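Long-range contact in DUF1285 domain-containing protein (Shewanella baltica, PDB 2RA9), which is of unknown function but belongs to a family with a fold of repeated structural motifs and a possible part in signal transduction: residues A[79-93]-A[96-108]. Sequence-based numbering, arbitrary orientation. Where two conformers were deposited one is given.
Sequences LLIVDFERAQPHSLL and STSIGTLHHNVDI. With EDO (1,2-ethanediol), chain D.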
# COMPACT_ATOMS: atom_id res chain seq x y z
N LEU A 79 -1.06 -2.74 0.92
CA LEU A 79 0.37 -2.56 1.00
C LEU A 79 0.73 -2.06 2.39
O LEU A 79 -0.00 -1.28 2.98
CB LEU A 79 0.82 -1.55 -0.04
CG LEU A 79 0.72 -2.04 -1.50
CD1 LEU A 79 0.79 -0.93 -2.46
CD2 LEU A 79 1.77 -3.12 -1.80
N LEU A 80 1.86 -2.55 2.92
CA LEU A 80 2.40 -2.10 4.19
C LEU A 80 3.68 -1.28 3.90
O LEU A 80 4.68 -1.82 3.40
CB LEU A 80 2.77 -3.31 5.06
CG LEU A 80 3.18 -2.94 6.50
CD1 LEU A 80 1.97 -2.64 7.33
CD2 LEU A 80 4.03 -4.05 7.11
N ILE A 81 3.63 -0.02 4.26
CA ILE A 81 4.75 0.89 4.09
C ILE A 81 5.78 0.67 5.20
O ILE A 81 5.47 0.73 6.38
CB ILE A 81 4.29 2.34 4.08
CG1 ILE A 81 3.48 2.62 2.79
CG2 ILE A 81 5.51 3.30 4.21
CD1 ILE A 81 2.69 3.94 2.75
N VAL A 82 7.03 0.41 4.82
CA VAL A 82 8.08 0.09 5.80
C VAL A 82 9.21 1.14 5.79
O VAL A 82 10.02 1.16 6.72
CB VAL A 82 8.61 -1.32 5.62
CG1 VAL A 82 7.49 -2.32 5.81
CG2 VAL A 82 9.35 -1.56 4.25
N ASP A 83 9.25 2.00 4.78
CA ASP A 83 10.29 3.05 4.69
C ASP A 83 9.77 4.20 3.87
O ASP A 83 8.82 4.06 3.08
CB ASP A 83 11.57 2.45 4.07
CG ASP A 83 12.84 3.18 4.45
OD1 ASP A 83 12.80 4.15 5.23
OD2 ASP A 83 13.90 2.77 3.93
N PHE A 84 10.40 5.36 4.04
CA PHE A 84 10.01 6.55 3.34
C PHE A 84 11.18 7.54 3.38
O PHE A 84 12.05 7.46 4.26
CB PHE A 84 8.72 7.17 3.92
CG PHE A 84 8.89 7.65 5.34
CD1 PHE A 84 9.45 8.88 5.59
CD2 PHE A 84 8.51 6.86 6.42
CE1 PHE A 84 9.67 9.33 6.90
CE2 PHE A 84 8.73 7.33 7.73
CZ PHE A 84 9.33 8.58 7.91
N GLU A 85 11.17 8.47 2.44
CA GLU A 85 12.13 9.58 2.41
C GLU A 85 11.55 10.70 1.56
O GLU A 85 10.77 10.46 0.63
CB GLU A 85 13.47 9.09 1.80
CG GLU A 85 14.56 10.13 1.67
CD GLU A 85 15.80 9.59 1.01
OE1 GLU A 85 15.69 8.68 0.14
OE2 GLU A 85 16.90 10.09 1.34
N ARG A 86 11.89 11.95 1.88
CA ARG A 86 11.64 13.05 0.93
C ARG A 86 12.78 13.10 -0.10
O ARG A 86 13.95 13.01 0.28
CB ARG A 86 11.59 14.39 1.66
CG ARG A 86 10.43 14.53 2.59
CD ARG A 86 10.39 15.87 3.24
NE ARG A 86 9.56 15.90 4.45
CZ ARG A 86 8.34 16.41 4.53
NH1 ARG A 86 7.73 16.99 3.49
NH2 ARG A 86 7.73 16.41 5.69
N ALA A 87 12.43 13.29 -1.36
CA ALA A 87 13.43 13.54 -2.40
C ALA A 87 14.24 14.79 -2.08
O ALA A 87 15.48 14.81 -2.26
CB ALA A 87 12.75 13.68 -3.79
N GLN A 88 13.54 15.85 -1.64
CA GLN A 88 14.18 17.10 -1.26
C GLN A 88 13.53 17.65 0.00
O GLN A 88 12.39 17.26 0.34
CB GLN A 88 14.10 18.13 -2.39
CG GLN A 88 14.73 17.69 -3.74
CD GLN A 88 13.75 17.00 -4.67
OE1 GLN A 88 12.55 16.90 -4.40
NE2 GLN A 88 14.26 16.52 -5.81
N PRO A 89 14.23 18.54 0.73
CA PRO A 89 13.59 19.11 1.88
C PRO A 89 12.21 19.60 1.51
O PRO A 89 12.03 20.19 0.43
CB PRO A 89 14.54 20.25 2.26
CG PRO A 89 15.85 19.68 1.91
CD PRO A 89 15.60 19.07 0.58
N HIS A 90 11.24 19.29 2.36
CA HIS A 90 9.87 19.76 2.20
C HIS A 90 9.10 19.15 1.04
O HIS A 90 7.95 19.50 0.84
CB HIS A 90 9.76 21.29 2.16
CG HIS A 90 10.36 21.94 3.37
ND1 HIS A 90 9.61 22.28 4.47
CD2 HIS A 90 11.64 22.23 3.67
CE1 HIS A 90 10.41 22.80 5.39
NE2 HIS A 90 11.64 22.76 4.93
N SER A 91 9.70 18.19 0.35
CA SER A 91 9.04 17.58 -0.78
C SER A 91 8.02 16.51 -0.36
O SER A 91 7.89 16.15 0.81
CB SER A 91 10.08 16.99 -1.75
OG SER A 91 10.56 15.74 -1.31
N LEU A 92 7.27 16.04 -1.34
CA LEU A 92 6.46 14.85 -1.21
C LEU A 92 7.36 13.66 -0.92
O LEU A 92 8.58 13.73 -1.03
CB LEU A 92 5.64 14.62 -2.48
CG LEU A 92 4.61 15.68 -2.85
CD1 LEU A 92 3.97 15.37 -4.18
CD2 LEU A 92 3.55 15.85 -1.79
N LEU A 93 6.74 12.55 -0.52
CA LEU A 93 7.51 11.40 -0.06
C LEU A 93 7.62 10.35 -1.15
O LEU A 93 6.70 10.17 -1.96
CB LEU A 93 6.84 10.75 1.13
CG LEU A 93 6.72 11.47 2.45
CD1 LEU A 93 5.93 10.54 3.43
CD2 LEU A 93 8.07 11.74 2.97
N SER A 96 8.40 2.95 0.35
CA SER A 96 8.56 1.58 -0.09
C SER A 96 7.84 0.64 0.86
O SER A 96 7.54 1.00 2.01
CB SER A 96 10.03 1.23 -0.27
OG SER A 96 10.69 1.19 0.96
N THR A 97 7.54 -0.54 0.37
CA THR A 97 6.62 -1.43 1.06
C THR A 97 7.29 -2.76 1.43
O THR A 97 8.39 -3.11 0.96
CB THR A 97 5.39 -1.72 0.20
OG1 THR A 97 5.78 -2.52 -0.91
CG2 THR A 97 4.74 -0.44 -0.28
N SER A 98 6.59 -3.58 2.21
CA SER A 98 7.15 -4.85 2.68
C SER A 98 7.38 -5.86 1.58
O SER A 98 8.17 -6.78 1.75
CB SER A 98 6.24 -5.47 3.71
OG SER A 98 4.98 -5.83 3.16
N ILE A 99 6.68 -5.72 0.45
CA ILE A 99 6.88 -6.58 -0.73
C ILE A 99 7.85 -5.96 -1.77
O ILE A 99 8.09 -6.52 -2.83
CB ILE A 99 5.56 -6.98 -1.37
CG1 ILE A 99 4.80 -5.79 -1.92
CG2 ILE A 99 4.75 -7.84 -0.39
CD1 ILE A 99 3.66 -6.13 -2.88
N GLY A 100 8.43 -4.82 -1.43
CA GLY A 100 9.45 -4.20 -2.26
C GLY A 100 8.94 -3.26 -3.33
O GLY A 100 9.71 -2.92 -4.21
N THR A 101 7.69 -2.77 -3.23
CA THR A 101 7.22 -1.78 -4.19
C THR A 101 7.64 -0.39 -3.76
O THR A 101 7.82 -0.14 -2.57
CB THR A 101 5.68 -1.84 -4.43
OG1 THR A 101 4.96 -1.62 -3.22
CG2 THR A 101 5.25 -3.20 -5.00
N LEU A 102 7.83 0.49 -4.75
CA LEU A 102 8.23 1.86 -4.55
C LEU A 102 7.19 2.80 -5.13
O LEU A 102 6.72 2.60 -6.25
CB LEU A 102 9.56 2.09 -5.27
CG LEU A 102 10.18 3.49 -5.22
CD1 LEU A 102 10.54 3.91 -3.82
CD2 LEU A 102 11.41 3.55 -6.18
N HIS A 103 6.86 3.86 -4.39
CA HIS A 103 5.81 4.79 -4.77
C HIS A 103 6.31 6.21 -4.57
O HIS A 103 6.98 6.51 -3.58
CB HIS A 103 4.55 4.52 -3.93
CG HIS A 103 4.14 3.08 -3.92
ND1 HIS A 103 3.23 2.55 -4.80
CD2 HIS A 103 4.57 2.04 -3.16
CE1 HIS A 103 3.12 1.25 -4.60
NE2 HIS A 103 3.94 0.90 -3.63
N HIS A 104 5.96 7.07 -5.51
CA HIS A 104 6.42 8.45 -5.52
C HIS A 104 5.29 9.42 -5.31
O HIS A 104 4.12 9.08 -5.40
CB HIS A 104 7.12 8.78 -6.85
CG HIS A 104 8.15 7.78 -7.25
ND1 HIS A 104 9.39 7.70 -6.66
CD2 HIS A 104 8.12 6.78 -8.17
CE1 HIS A 104 10.09 6.72 -7.21
NE2 HIS A 104 9.33 6.14 -8.12
N ASN A 105 5.66 10.66 -5.01
CA ASN A 105 4.71 11.75 -4.92
C ASN A 105 3.63 11.53 -3.86
O ASN A 105 2.49 11.96 -4.01
CB ASN A 105 4.11 12.04 -6.30
CG ASN A 105 5.18 12.35 -7.32
OD1 ASN A 105 6.07 13.16 -7.05
ND2 ASN A 105 5.11 11.70 -8.49
N VAL A 106 4.04 10.95 -2.75
CA VAL A 106 3.08 10.60 -1.71
C VAL A 106 2.90 11.77 -0.75
O VAL A 106 3.88 12.33 -0.28
CB VAL A 106 3.51 9.32 -0.97
CG1 VAL A 106 2.51 8.96 0.16
CG2 VAL A 106 3.61 8.18 -1.94
N ASP A 107 1.65 12.13 -0.51
CA ASP A 107 1.30 13.40 0.13
C ASP A 107 0.81 13.19 1.58
O ASP A 107 -0.27 12.69 1.82
CB ASP A 107 0.24 14.10 -0.70
CG ASP A 107 -0.04 15.51 -0.27
OD1 ASP A 107 0.52 15.96 0.76
OD2 ASP A 107 -0.86 16.18 -0.97
N ILE A 108 1.65 13.58 2.53
CA ILE A 108 1.34 13.52 3.95
C ILE A 108 -0.02 14.15 4.27
O ILE A 108 -0.76 13.67 5.11
CB ILE A 108 2.50 14.21 4.78
CG1 ILE A 108 3.74 13.30 4.83
CG2 ILE A 108 2.04 14.55 6.19
CD1 ILE A 108 5.06 14.02 5.17
C1 EDO D . 11.43 4.70 7.99
O1 EDO D . 11.37 4.42 9.39
C2 EDO D . 12.22 5.97 7.74
O2 EDO D . 13.62 5.69 7.82
O HOH W 1 3.36 -4.50 1.32
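Ser96 meets both Val82 and Asp83, a classic beta bulge in an antiparallel hairpin. Its O takes a 2.9 Å bond from Val82 N, in the carbonyl plane, and a weak one from Asp83 N, while Ser96 N reaches Asp83 O from above that carbonyl's plane. Beside it, Thr97 sets CB 3.3 Å from Leu80 O, which also receives Ser98 N nearly end-on (C=O...N 167°). A water bridges Ser98 OG to Leu80 N. In the type I turn Thr97-Gly100, Ile99 CD1 lies 3.7 Å from Leu79 CD2, the two side chains crossing at about a right angle. With CG trans to its carbonyl carbon (chi1 -70°), Leu79 sends CD2 also to Thr101 OG1 and CD1 to His103 NE2, lying against the side-chain hydrogen bonds that link Thr97 OG1 to Thr101 OG1 and Thr101 OG1 to His103 NE2. Farther on, Asn105 and Val106 both face Leu93 in a G1 bulge, where the backbone bonds Leu93 N to Val106 O and Val106 N to Leu93 O are both 2.9 Å. Ile108 lays CG1 3.8 Å from Leu93 CD1 and turns CD1 to Arg86 NH2. Strand 79-86 pairs on its other side with strand 127-130. Ile99 packs on helix 44-51, whereas Phe84, one face under ethanediol, packs on helix 135-141. An alanine here would probably leave a gap against Phe138. Ile108 also touches Phe138, and Arg86 salt-bridges Glu141 of the same helix.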